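MYB21 (Trichomonas vaginalis, PDB 3OSG) binds the MRE-1 promoter element of the ap65-1 gene through its R2R3 Myb domain, and probably regulates transcription by RNA polymerase II. Local coordinates at residues D32-A37 with R43-C48; E20-A25 with N54-S59. All coordinates share one frame; numbering follows the deposited sequence.

Interaction 1 of 2, residues D32-A37 with R43-C48; sequences DWKMIA and RNARQC. With nucleotides of chain B.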
ATOM      1  N   ASP A  32       9.167  14.734   3.594  1.00 34.64           N
ATOM      2  CA  ASP A  32      10.360  14.710   4.430  1.00 30.11           C
ATOM      3  C   ASP A  32      10.096  13.665   5.501  1.00 27.84           C
ATOM      4  O   ASP A  32       9.605  13.991   6.578  1.00 26.68           O
ATOM      5  CB  ASP A  32      10.550  16.079   5.059  1.00 33.07           C
ATOM      6  CG  ASP A  32      11.805  16.172   5.891  1.00 37.94           C
ATOM      7  OD1 ASP A  32      12.408  15.120   6.193  1.00 31.15           O
ATOM      8  OD2 ASP A  32      12.185  17.310   6.248  1.00 35.94           O
ATOM      9  N   TRP A  33      10.396  12.406   5.192  1.00 29.12           N
ATOM     10  CA  TRP A  33       9.883  11.289   5.994  1.00 26.27           C
ATOM     11  C   TRP A  33      10.537  11.206   7.364  1.00 27.32           C
ATOM     12  O   TRP A  33       9.895  10.783   8.318  1.00 26.69           O
ATOM     13  CB  TRP A  33       9.981   9.959   5.224  1.00 24.41           C
ATOM     14  CG  TRP A  33       9.181  10.012   3.970  1.00 25.96           C
ATOM     15  CD1 TRP A  33       9.653  10.037   2.698  1.00 25.49           C
ATOM     16  CD2 TRP A  33       7.752  10.112   3.871  1.00 26.40           C
ATOM     17  NE1 TRP A  33       8.611  10.121   1.805  1.00 25.52           N
ATOM     18  CE2 TRP A  33       7.432  10.164   2.501  1.00 27.67           C
ATOM     19  CE3 TRP A  33       6.711  10.137   4.810  1.00 24.94           C
ATOM     20  CZ2 TRP A  33       6.117  10.249   2.044  1.00 29.02           C
ATOM     21  CZ3 TRP A  33       5.411  10.220   4.359  1.00 22.47           C
ATOM     22  CH2 TRP A  33       5.122  10.278   2.985  1.00 25.53           C
ATOM     23  N   LYS A  34      11.800  11.625   7.465  1.00 24.77           N
ATOM     24  CA  LYS A  34      12.481  11.622   8.755  1.00 27.28           C
ATOM     25  C   LYS A  34      11.880  12.628   9.712  1.00 26.55           C
ATOM     26  O   LYS A  34      11.695  12.335  10.890  1.00 28.13           O
ATOM     27  CB  LYS A  34      13.977  11.889   8.611  1.00 25.84           C
ATOM     28  CG  LYS A  34      14.772  10.657   8.304  1.00 34.73           C
ATOM     29  CD  LYS A  34      16.253  10.872   8.600  1.00 41.82           C
ATOM     30  CE  LYS A  34      17.000   9.542   8.603  1.00 54.56           C
ATOM     31  NZ  LYS A  34      18.007   9.454   9.705  1.00 59.34           N
ATOM     32  N   MET A  35      11.602  13.825   9.216  1.00 26.65           N
ATOM     33  CA  MET A  35      11.002  14.838  10.058  1.00 30.73           C
ATOM     34  C   MET A  35       9.599  14.367  10.408  1.00 28.08           C
ATOM     35  O   MET A  35       9.168  14.438  11.567  1.00 30.06           O
ATOM     36  CB  MET A  35      10.962  16.180   9.328  1.00 33.90           C
ATOM     37  CG  MET A  35      10.594  17.360  10.210  1.00 41.19           C
ATOM     38  SD  MET A  35      11.846  17.732  11.465  1.00 45.11           S
ATOM     39  CE  MET A  35      13.344  17.423  10.549  1.00 34.21           C
ATOM     40  N   ILE A  36       8.883  13.859   9.410  1.00 24.82           N
ATOM     41  CA  ILE A  36       7.542  13.374   9.665  1.00 26.53           C
ATOM     42  C   ILE A  36       7.555  12.322  10.772  1.00 24.96           C
ATOM     43  O   ILE A  36       6.814  12.441  11.737  1.00 26.80           O
ATOM     44  CB  ILE A  36       6.890  12.836   8.402  1.00 27.54           C
ATOM     45  CG1 ILE A  36       6.490  14.007   7.509  1.00 30.63           C
ATOM     46  CG2 ILE A  36       5.654  11.988   8.762  1.00 27.34           C
ATOM     47  CD1 ILE A  36       5.989  13.613   6.151  1.00 29.21           C
ATOM     48  N   ALA A  37       8.433  11.330  10.660  1.00 23.92           N
ATOM     49  CA  ALA A  37       8.451  10.216  11.617  1.00 27.74           C
ATOM     50  C   ALA A  37       8.894  10.651  13.023  1.00 28.08           C
ATOM     51  O   ALA A  37       8.588   9.990  14.019  1.00 24.21           O
ATOM     52  CB  ALA A  37       9.349   9.081  11.100  1.00 25.07           C
ATOM     53  N   ARG A  43       6.981   5.195  15.314  1.00 27.64           N
ATOM     54  CA  ARG A  43       7.080   4.985  13.872  1.00 27.16           C
ATOM     55  C   ARG A  43       8.391   5.525  13.302  1.00 28.91           C
ATOM     56  O   ARG A  43       8.874   6.579  13.716  1.00 23.33           O
ATOM     57  CB  ARG A  43       5.916   5.671  13.151  1.00 24.78           C
ATOM     58  CG  ARG A  43       4.527   5.178  13.576  1.00 28.31           C
ATOM     59  CD  ARG A  43       4.282   3.735  13.164  1.00 26.47           C
ATOM     60  NE  ARG A  43       2.961   3.277  13.587  1.00 29.36           N
ATOM     61  CZ  ARG A  43       2.486   2.072  13.321  1.00 29.56           C
ATOM     62  NH1 ARG A  43       3.234   1.228  12.622  1.00 30.42           N
ATOM     63  NH2 ARG A  43       1.275   1.719  13.748  1.00 29.32           N
ATOM     64  N   ASN A  44       8.966   4.811  12.344  1.00 25.76           N
ATOM     65  CA  ASN A  44      10.150   5.309  11.662  1.00 24.12           C
ATOM     66  C   ASN A  44       9.796   5.891  10.287  1.00 22.83           C
ATOM     67  O   ASN A  44       8.622   5.896   9.892  1.00 20.13           O
ATOM     68  CB  ASN A  44      11.183   4.196  11.532  1.00 25.20           C
ATOM     69  CG  ASN A  44      10.677   3.039  10.702  1.00 24.57           C
ATOM     70  OD1 ASN A  44       9.959   3.239   9.732  1.00 22.74           O
ATOM     71  ND2 ASN A  44      11.056   1.824  11.075  1.00 26.15           N
ATOM     72  N   ALA A  45      10.800   6.383   9.559  1.00 19.74           N
ATOM     73  CA  ALA A  45      10.552   7.039   8.272  1.00 23.53           C
ATOM     74  C   ALA A  45       9.942   6.070   7.258  1.00 23.23           C
ATOM     75  O   ALA A  45       9.026   6.428   6.513  1.00 18.32           O
ATOM     76  CB  ALA A  45      11.846   7.650   7.708  1.00 22.28           C
ATOM     77  N   ARG A  46      10.474   4.852   7.231  1.00 20.26           N
ATOM     78  CA  ARG A  46      10.015   3.815   6.307  1.00 23.89           C
ATOM     79  C   ARG A  46       8.527   3.501   6.505  1.00 19.91           C
ATOM     80  O   ARG A  46       7.766   3.378   5.545  1.00 21.15           O
ATOM     81  CB  ARG A  46      10.822   2.543   6.549  1.00 26.07           C
ATOM     82  CG  ARG A  46      10.592   1.456   5.560  1.00 25.31           C
ATOM     83  CD  ARG A  46       9.668   0.362   6.097  1.00 23.05           C
ATOM     84  NE  ARG A  46       9.337  -0.482   4.964  1.00 20.15           N
ATOM     85  CZ  ARG A  46       9.821  -1.695   4.731  1.00 22.81           C
ATOM     86  NH1 ARG A  46      10.624  -2.306   5.600  1.00 20.47           N
ATOM     87  NH2 ARG A  46       9.464  -2.307   3.623  1.00 20.45           N
ATOM     88  N   GLN A  47       8.121   3.351   7.759  1.00 19.10           N
ATOM     89  CA  GLN A  47       6.734   3.054   8.057  1.00 20.16           C
ATOM     90  C   GLN A  47       5.803   4.164   7.609  1.00 21.32           C
ATOM     91  O   GLN A  47       4.749   3.897   7.045  1.00 18.52           O
ATOM     92  CB  GLN A  47       6.553   2.786   9.544  1.00 20.90           C
ATOM     93  CG  GLN A  47       7.183   1.483  10.024  1.00 21.13           C
ATOM     94  CD  GLN A  47       7.117   1.359  11.525  1.00 24.85           C
ATOM     95  OE1 GLN A  47       7.646   2.206  12.248  1.00 24.75           O
ATOM     96  NE2 GLN A  47       6.444   0.319  12.009  1.00 22.56           N
ATOM     97  N   CYS A  48       6.181   5.416   7.845  1.00 19.02           N
ATOM     98  CA  CYS A  48       5.320   6.526   7.439  1.00 21.15           C
ATOM     99  C   CYS A  48       5.252   6.630   5.912  1.00 20.79           C
ATOM    100  O   CYS A  48       4.189   6.844   5.336  1.00 24.52           O
ATOM    101  CB  CYS A  48       5.797   7.862   8.054  1.00 24.30           C
ATOM    102  SG  CYS A  48       5.630   7.927   9.869  1.00 27.16           S
TER
ATOM    103  P    DC B   7       5.321  -2.998  10.734  1.00 22.73           P
ATOM    104  OP1  DC B   7       5.193  -3.268  12.167  1.00 20.10           O
ATOM    105  OP2  DC B   7       5.471  -1.628  10.202  1.00 23.21           O
ATOM    106  O5'  DC B   7       6.541  -3.873  10.183  1.00 18.90           O
ATOM    107  C5'  DC B   7       6.733  -5.192  10.664  1.00 20.58           C
ATOM    108  C4'  DC B   7       7.754  -5.942   9.825  1.00 21.38           C
ATOM    109  O4'  DC B   7       7.290  -6.144   8.453  1.00 20.51           O
ATOM    110  C3'  DC B   7       9.140  -5.299   9.738  1.00 25.55           C
ATOM    111  O3'  DC B   7      10.069  -6.359   9.992  1.00 34.20           O
ATOM    112  C2'  DC B   7       9.187  -4.796   8.302  1.00 23.72           C
ATOM    113  C1'  DC B   7       8.359  -5.856   7.570  1.00 20.40           C
ATOM    114  N1   DC B   7       7.814  -5.468   6.230  1.00 16.72           N
ATOM    115  C2   DC B   7       7.855  -6.402   5.215  1.00 18.02           C
ATOM    116  O2   DC B   7       8.332  -7.502   5.461  1.00 20.38           O
ATOM    117  N3   DC B   7       7.371  -6.097   3.995  1.00 18.68           N
ATOM    118  C4   DC B   7       6.861  -4.905   3.750  1.00 17.17           C
ATOM    119  N4   DC B   7       6.408  -4.677   2.509  1.00 18.84           N
ATOM    120  C5   DC B   7       6.804  -3.911   4.772  1.00 18.69           C
ATOM    121  C6   DC B   7       7.282  -4.243   5.986  1.00 18.89           C
ATOM    122  P    DG B   8      11.603  -6.133  10.420  1.00 30.27           P
ATOM    123  OP1  DG B   8      11.851  -6.787  11.715  1.00 41.12           O
ATOM    124  OP2  DG B   8      11.910  -4.704  10.223  1.00 31.91           O
ATOM    125  O5'  DG B   8      12.367  -7.000   9.316  1.00 33.93           O
ATOM    126  C5'  DG B   8      11.948  -8.324   9.056  1.00 26.32           C
ATOM    127  C4'  DG B   8      12.910  -9.023   8.110  1.00 27.21           C
ATOM    128  O4'  DG B   8      12.533  -8.772   6.739  1.00 28.18           O
ATOM    129  C3'  DG B   8      14.348  -8.562   8.187  1.00 27.95           C
ATOM    130  O3'  DG B   8      15.172  -9.652   7.813  1.00 26.98           O
ATOM    131  C2'  DG B   8      14.393  -7.409   7.183  1.00 28.12           C
ATOM    132  C1'  DG B   8      13.453  -7.908   6.091  1.00 26.04           C
ATOM    133  N9   DG B   8      12.612  -6.903   5.442  1.00 23.88           N
ATOM    134  C8   DG B   8      11.994  -5.825   6.028  1.00 21.51           C
ATOM    135  N7   DG B   8      11.267  -5.126   5.203  1.00 18.41           N
ATOM    136  C5   DG B   8      11.405  -5.786   4.001  1.00 20.48           C
ATOM    137  C6   DG B   8      10.851  -5.491   2.738  1.00 20.16           C
ATOM    138  O6   DG B   8      10.104  -4.563   2.435  1.00 21.31           O
ATOM    139  N1   DG B   8      11.240  -6.411   1.761  1.00 19.78           N
ATOM    140  C2   DG B   8      12.061  -7.488   1.993  1.00 22.35           C
ATOM    141  N2   DG B   8      12.311  -8.261   0.931  1.00 24.13           N
ATOM    142  N3   DG B   8      12.600  -7.775   3.175  1.00 23.11           N
ATOM    143  C4   DG B   8      12.222  -6.889   4.129  1.00 22.21           C
ATOM    144  P    DT B   9      16.765  -9.543   7.911  1.00 29.24           P
ATOM    145  OP1  DT B   9      17.246 -10.923   8.088  1.00 33.68           O
ATOM    146  OP2  DT B   9      17.137  -8.472   8.858  1.00 37.32           O
ATOM    147  O5'  DT B   9      17.203  -9.042   6.454  1.00 30.55           O
ATOM    148  C5'  DT B   9      16.856  -9.854   5.325  1.00 28.74           C
ATOM    149  C4'  DT B   9      17.026  -9.090   4.024  1.00 25.99           C
ATOM    150  O4'  DT B   9      15.982  -8.110   3.846  1.00 25.40           O
ATOM    151  C3'  DT B   9      18.339  -8.320   3.904  1.00 28.23           C
ATOM    152  O3'  DT B   9      19.142  -9.101   3.029  1.00 33.17           O
ATOM    153  C2'  DT B   9      17.926  -6.934   3.385  1.00 27.82           C
ATOM    154  C1'  DT B   9      16.477  -7.141   2.951  1.00 26.45           C
ATOM    155  N1   DT B   9      15.597  -5.942   3.040  1.00 24.32           N
ATOM    156  C2   DT B   9      14.914  -5.543   1.915  1.00 25.87           C
ATOM    157  O2   DT B   9      15.003  -6.100   0.839  1.00 23.68           O
ATOM    158  N3   DT B   9      14.125  -4.436   2.073  1.00 23.62           N
ATOM    159  C4   DT B   9      13.939  -3.707   3.221  1.00 20.95           C
ATOM    160  O4   DT B   9      13.192  -2.733   3.271  1.00 19.18           O
ATOM    161  C5   DT B   9      14.666  -4.171   4.362  1.00 25.97           C
ATOM    162  C7   DT B   9      14.511  -3.423   5.654  1.00 25.59           C
ATOM    163  C6   DT B   9      15.451  -5.255   4.227  1.00 25.12           C
TER

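Interaction 2 of 2, residues E20-A25 with N54-S59; sequences EMLKRA and NYLAPS. With nucleotides of chain B.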
ATOM      1  N   GLU A  20      -4.724   9.890  10.430  1.00 39.44           N
ATOM      2  CA  GLU A  20      -5.085  11.305  10.421  1.00 40.69           C
ATOM      3  C   GLU A  20      -3.858  12.176  10.683  1.00 39.29           C
ATOM      4  O   GLU A  20      -3.548  13.075   9.902  1.00 40.84           O
ATOM      5  CB  GLU A  20      -6.179  11.594  11.447  1.00 40.46           C
ATOM      6  CG  GLU A  20      -7.580  11.349  10.910  1.00 46.71           C
ATOM      7  CD  GLU A  20      -7.813  12.001   9.551  1.00 52.90           C
ATOM      8  OE1 GLU A  20      -7.622  13.235   9.425  1.00 51.11           O
ATOM      9  OE2 GLU A  20      -8.193  11.273   8.603  1.00 56.11           O
ATOM     10  N   MET A  21      -3.178  11.892  11.787  1.00 33.93           N
ATOM     11  CA  MET A  21      -1.872  12.452  12.086  1.00 38.03           C
ATOM     12  C   MET A  21      -0.949  12.486  10.859  1.00 39.39           C
ATOM     13  O   MET A  21      -0.422  13.543  10.500  1.00 37.52           O
ATOM     14  CB  MET A  21      -1.237  11.639  13.212  1.00 36.08           C
ATOM     15  CG  MET A  21      -0.040  12.283  13.856  1.00 39.30           C
ATOM     16  SD  MET A  21       0.219  11.685  15.541  1.00 51.25           S
ATOM     17  CE  MET A  21       1.922  12.181  15.776  1.00 38.25           C
ATOM     18  N   LEU A  22      -0.772  11.340  10.201  1.00 35.54           N
ATOM     19  CA  LEU A  22       0.166  11.251   9.079  1.00 32.54           C
ATOM     20  C   LEU A  22      -0.239  12.176   7.943  1.00 33.40           C
ATOM     21  O   LEU A  22       0.603  12.860   7.354  1.00 33.50           O
ATOM     22  CB  LEU A  22       0.262   9.810   8.563  1.00 33.04           C
ATOM     23  CG  LEU A  22       1.604   9.324   7.987  1.00 35.08           C
ATOM     24  CD1 LEU A  22       1.473   7.970   7.302  1.00 26.13           C
ATOM     25  CD2 LEU A  22       2.216  10.310   7.038  1.00 32.83           C
ATOM     26  N   LYS A  23      -1.527  12.181   7.621  1.00 37.35           N
ATOM     27  CA  LYS A  23      -2.046  13.049   6.565  1.00 39.35           C
ATOM     28  C   LYS A  23      -1.727  14.523   6.858  1.00 39.17           C
ATOM     29  O   LYS A  23      -1.409  15.286   5.951  1.00 35.00           O
ATOM     30  CB  LYS A  23      -3.556  12.879   6.413  1.00 42.26           C
ATOM     31  CG  LYS A  23      -4.022  11.493   6.016  1.00 42.80           C
ATOM     32  CD  LYS A  23      -5.547  11.424   6.082  1.00 42.60           C
ATOM     33  CE  LYS A  23      -6.053   9.985   5.979  1.00 47.54           C
ATOM     34  NZ  LYS A  23      -7.485   9.836   6.393  1.00 51.21           N
ATOM     35  N   ARG A  24      -1.827  14.908   8.127  1.00 39.25           N
ATOM     36  CA  ARG A  24      -1.512  16.270   8.556  1.00 41.32           C
ATOM     37  C   ARG A  24      -0.031  16.562   8.388  1.00 40.52           C
ATOM     38  O   ARG A  24       0.355  17.599   7.841  1.00 40.08           O
ATOM     39  CB  ARG A  24      -1.894  16.475  10.022  1.00 38.27           C
ATOM     40  CG  ARG A  24      -3.380  16.556  10.282  1.00 46.47           C
ATOM     41  CD  ARG A  24      -3.673  16.785  11.760  1.00 46.83           C
ATOM     42  NE  ARG A  24      -4.986  16.254  12.129  1.00 55.02           N
ATOM     43  CZ  ARG A  24      -5.182  15.144  12.839  1.00 54.70           C
ATOM     44  NH1 ARG A  24      -4.148  14.435  13.285  1.00 51.43           N
ATOM     45  NH2 ARG A  24      -6.420  14.750  13.115  1.00 60.76           N
ATOM     46  N   ALA A  25       0.789  15.634   8.866  1.00 39.08           N
ATOM     47  CA  ALA A  25       2.235  15.764   8.788  1.00 37.54           C
ATOM     48  C   ALA A  25       2.709  15.923   7.351  1.00 36.54           C
ATOM     49  O   ALA A  25       3.648  16.667   7.076  1.00 38.64           O
ATOM     50  CB  ALA A  25       2.904  14.577   9.448  1.00 34.96           C
ATOM     51  N   ASN A  54       1.099   3.863  -0.107  1.00 21.29           N
ATOM     52  CA  ASN A  54       0.253   2.730  -0.486  1.00 25.48           C
ATOM     53  C   ASN A  54      -1.164   2.786   0.062  1.00 25.85           C
ATOM     54  O   ASN A  54      -2.029   2.032  -0.382  1.00 25.26           O
ATOM     55  CB  ASN A  54       0.892   1.411  -0.041  1.00 21.38           C
ATOM     56  CG  ASN A  54       2.245   1.187  -0.665  1.00 24.65           C
ATOM     57  OD1 ASN A  54       2.373   1.086  -1.886  1.00 27.48           O
ATOM     58  ND2 ASN A  54       3.275   1.119   0.169  1.00 22.32           N
ATOM     59  N   TYR A  55      -1.422   3.650   1.035  1.00 24.95           N
ATOM     60  CA  TYR A  55      -2.755   3.654   1.647  1.00 28.39           C
ATOM     61  C   TYR A  55      -3.442   5.013   1.831  1.00 33.21           C
ATOM     62  O   TYR A  55      -4.664   5.097   1.712  1.00 34.71           O
ATOM     63  CB  TYR A  55      -2.759   2.838   2.950  1.00 28.10           C
ATOM     64  CG  TYR A  55      -2.437   1.388   2.665  1.00 26.49           C
ATOM     65  CD1 TYR A  55      -3.427   0.509   2.248  1.00 22.19           C
ATOM     66  CD2 TYR A  55      -1.131   0.920   2.755  1.00 19.75           C
ATOM     67  CE1 TYR A  55      -3.136  -0.795   1.949  1.00 22.49           C
ATOM     68  CE2 TYR A  55      -0.823  -0.385   2.471  1.00 21.08           C
ATOM     69  CZ  TYR A  55      -1.829  -1.242   2.060  1.00 21.57           C
ATOM     70  OH  TYR A  55      -1.534  -2.540   1.754  1.00 19.10           O
ATOM     71  N   LEU A  56      -2.680   6.070   2.107  1.00 30.87           N
ATOM     72  CA  LEU A  56      -3.300   7.345   2.478  1.00 33.23           C
ATOM     73  C   LEU A  56      -3.332   8.377   1.366  1.00 30.52           C
ATOM     74  O   LEU A  56      -4.238   9.202   1.319  1.00 34.29           O
ATOM     75  CB  LEU A  56      -2.643   7.930   3.727  1.00 28.03           C
ATOM     76  CG  LEU A  56      -2.671   6.967   4.912  1.00 32.22           C
ATOM     77  CD1 LEU A  56      -1.989   7.572   6.139  1.00 33.56           C
ATOM     78  CD2 LEU A  56      -4.105   6.553   5.227  1.00 30.55           C
ATOM     79  N   ALA A  57      -2.347   8.326   0.475  1.00 33.30           N
ATOM     80  CA  ALA A  57      -2.238   9.289  -0.612  1.00 33.17           C
ATOM     81  C   ALA A  57      -3.537   9.409  -1.397  1.00 38.28           C
ATOM     82  O   ALA A  57      -4.190   8.405  -1.694  1.00 37.31           O
ATOM     83  CB  ALA A  57      -1.106   8.915  -1.530  1.00 34.56           C
ATOM     84  N   PRO A  58      -3.906  10.646  -1.762  1.00 40.03           N
ATOM     85  CA  PRO A  58      -5.227  10.895  -2.344  1.00 39.75           C
ATOM     86  C   PRO A  58      -5.431  10.163  -3.671  1.00 40.55           C
ATOM     87  O   PRO A  58      -6.570  10.042  -4.115  1.00 42.32           O
ATOM     88  CB  PRO A  58      -5.244  12.419  -2.549  1.00 43.64           C
ATOM     89  CG  PRO A  58      -3.803  12.821  -2.620  1.00 39.88           C
ATOM     90  CD  PRO A  58      -3.063  11.856  -1.733  1.00 38.45           C
ATOM     91  N   SER A  59      -4.353   9.671  -4.274  1.00 41.90           N
ATOM     92  CA  SER A  59      -4.440   9.015  -5.576  1.00 43.71           C
ATOM     93  C   SER A  59      -4.638   7.504  -5.470  1.00 42.27           C
ATOM     94  O   SER A  59      -4.659   6.806  -6.481  1.00 44.84           O
ATOM     95  CB  SER A  59      -3.193   9.321  -6.416  1.00 44.87           C
ATOM     96  OG  SER A  59      -2.014   8.800  -5.815  1.00 48.43           O
TER
ATOM     97  P    DA B   5      -4.494  -4.236   2.563  1.00 22.54           P
ATOM     98  OP1  DA B   5      -5.857  -3.703   2.595  1.00 22.96           O
ATOM     99  OP2  DA B   5      -3.651  -4.091   1.357  1.00 21.96           O
ATOM    100  O5'  DA B   5      -3.707  -3.605   3.804  1.00 22.85           O
ATOM    101  C5'  DA B   5      -4.281  -3.743   5.088  1.00 20.91           C
ATOM    102  C4'  DA B   5      -3.203  -3.681   6.142  1.00 22.99           C
ATOM    103  O4'  DA B   5      -2.403  -4.890   6.067  1.00 18.55           O
ATOM    104  C3'  DA B   5      -2.208  -2.529   5.982  1.00 22.18           C
ATOM    105  O3'  DA B   5      -1.779  -2.141   7.277  1.00 21.04           O
ATOM    106  C2'  DA B   5      -1.060  -3.159   5.205  1.00 16.98           C
ATOM    107  C1'  DA B   5      -1.064  -4.586   5.737  1.00 19.18           C
ATOM    108  N9   DA B   5      -0.666  -5.581   4.743  1.00 18.87           N
ATOM    109  C8   DA B   5      -0.996  -5.588   3.418  1.00 18.43           C
ATOM    110  N7   DA B   5      -0.506  -6.606   2.745  1.00 18.60           N
ATOM    111  C5   DA B   5       0.167  -7.335   3.697  1.00 17.14           C
ATOM    112  C6   DA B   5       0.885  -8.543   3.620  1.00 18.06           C
ATOM    113  N6   DA B   5       1.028  -9.227   2.479  1.00 18.69           N
ATOM    114  N1   DA B   5       1.437  -9.020   4.747  1.00 17.96           N
ATOM    115  C2   DA B   5       1.269  -8.335   5.885  1.00 19.37           C
ATOM    116  N3   DA B   5       0.614  -7.178   6.073  1.00 19.53           N
ATOM    117  C4   DA B   5       0.080  -6.722   4.937  1.00 18.90           C
ATOM    118  P    DT B   6      -0.632  -1.066   7.562  1.00 20.63           P
ATOM    119  OP1  DT B   6      -1.079  -0.469   8.843  1.00 21.26           O
ATOM    120  OP2  DT B   6      -0.367  -0.224   6.374  1.00 19.96           O
ATOM    121  O5'  DT B   6       0.693  -1.925   7.810  1.00 19.05           O
ATOM    122  C5'  DT B   6       0.757  -2.819   8.923  1.00 21.62           C
ATOM    123  C4'  DT B   6       2.003  -3.691   8.853  1.00 20.01           C
ATOM    124  O4'  DT B   6       2.044  -4.362   7.587  1.00 18.97           O
ATOM    125  C3'  DT B   6       3.368  -3.012   8.954  1.00 22.40           C
ATOM    126  O3'  DT B   6       3.950  -3.548  10.128  1.00 19.61           O
ATOM    127  C2'  DT B   6       4.144  -3.423   7.684  1.00 18.48           C
ATOM    128  C1'  DT B   6       3.388  -4.684   7.294  1.00 19.20           C
ATOM    129  N1   DT B   6       3.357  -5.058   5.857  1.00 19.32           N
ATOM    130  C2   DT B   6       3.945  -6.231   5.457  1.00 17.23           C
ATOM    131  O2   DT B   6       4.536  -6.956   6.223  1.00 18.31           O
ATOM    132  N3   DT B   6       3.840  -6.519   4.123  1.00 16.11           N
ATOM    133  C4   DT B   6       3.218  -5.758   3.168  1.00 18.20           C
ATOM    134  O4   DT B   6       3.189  -6.113   2.005  1.00 18.41           O
ATOM    135  C5   DT B   6       2.613  -4.523   3.631  1.00 22.72           C
ATOM    136  C7   DT B   6       1.903  -3.602   2.668  1.00 19.04           C
ATOM    137  C6   DT B   6       2.711  -4.238   4.944  1.00 21.06           C
TER

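Interaction 1 of 2, residues D32-A37 with R43-C48
Ala-37 and Ala-45 illustrate how small side chains let two helices approach closely. The methyl of Ala-37 presses on the peptide that leads into helix 45-56, its CB 3.3 Å from C of Asn-44. In the reverse sense, CB of Ala-45 rests on the backbone of helix 33-38, 3.7 Å from O of Trp-33. Deeper in this buried part, Cys-48 carries its sulfur beside its own backbone N (chi1 -67°), which brings SG to 4.0 Å from CA of Ala-37 and leaves CB facing Ile-36 CG2 and Trp-33 CE3. The six-membered part of the indole reaches Cys-48, CZ3 of Trp-33 lying 3.7 Å from O of Cys-48, and the ring packs further on Val-26 and on the ring of Trp-52.

Two helices joined by a short connection in this way form the helix-turn-helix of a Myb-like domain, and helix 45-56 is the recognition helix that meets bases in the major groove. Arg-46 turns away from the packed side, bends at chi2 and pairs with one guanine: NH1 gives a 2.9 Å bond to N7 of DG8 of chain B, and NH2 a 2.6 Å bond to its O6. A salt bridge from NE to Asp-50 steadies the guanidinium, over one face of which lies C5 of DC7 of chain B. Arg-43 is buried, bonded to the carbonyl of Gln-12 and the carboxylate of Glu-18.

The solvent side is looser. Exposed Lys-34 merely grazes the methyl of Ala-45 with its CG. Asn-44 is exposed too, yet held by a capping box: N of Gln-47 donates to OD1 of Asn-44, and OE1 of Gln-47 accepts from N of Asn-44 at 2.9 Å, in the carbonyl plane. NE2 of Gln-47 then donates almost straight (173°) to OP2 of DC7 of chain B at 2.8 Å.

Interaction 2 of 2, residues E20-A25 with N54-S59
Leu-56 meets Leu-22 and Lys-23 where helix 45-56 meets helix 16-29, a worked example of a sparse contact in which one branched side chain serves two partners. The apolar part comes first. Leu-56 has CG beside its backbone N (chi1 -56°) and CD1 extended beyond it (chi2 179°), and this methyl reaches CD1 of Leu-22 at 3.7 Å, the two side chains crossing obliquely. The same CD1 of Leu-56 lies 4.0 Å from CB of Leu-22. Its other branch, CD2 of Leu-56, touches the aliphatic CE of Lys-23 at 4.0 Å, the lysine running across it at about a right angle. Phe-14 and Phe-40 pack on Leu-22, and Arg-51 lies against both leucines.

Charge is dealt with inside helix 16-29. Lys-23 stays extended and Glu-20, three residues earlier, curls its carboxylate to the ammonium, NZ of Lys-23 standing 2.7 Å from OE2 of Glu-20 on the syn side but 33° out of the carboxylate plane. The same extended chain leaves CE of Lys-23 against Leu-56.

Polar bonding to DNA belongs to the residue just before Leu-56. OH of Tyr-55 donates to OP2 of DA5 of chain B at 2.7 Å, the phosphate oxygen lying at the ring's edge and in its plane. C3' of the same nucleotide sits over one ring face, offset toward the rim. The ring also makes an edge-to-face contact with His-98 of helix 96-109, and the backbone O of Tyr-55 is hydrogen-bonded to NE2 of His-62.

Consecutive residues therefore divide the work by chemistry: Leu-56 joins the end of helix 45-56 to helix 16-29 by apolar contact, with no charge or polar bond between the two segments, and Tyr-55 bonds to the DA5 phosphate, its OH also lying 3.7 Å from the thymine methyl C7 of DT6 of chain B.

Interaction 1 is nested inside the loop that interaction 2 closes, and the two share helix 45-56, one near its start and the other at its end, with centres about 12 Å apart. Their hydrophobic parts are continuous: CZ3 of Trp-33 lies 4.2 Å from CD2 of Leu-22, and CG2 of Ile-36 lies 3.8 Å from CB of Ala-25, so helices 16-29, 33-38 and 45-56 pack together. The DNA contacts described here lie on chain B. Interaction 1 contributes guanine recognition at DG8 and a phosphate contact at DC7, whereas 54-59 holds the phosphate of DA5, two nucleotides before DC7.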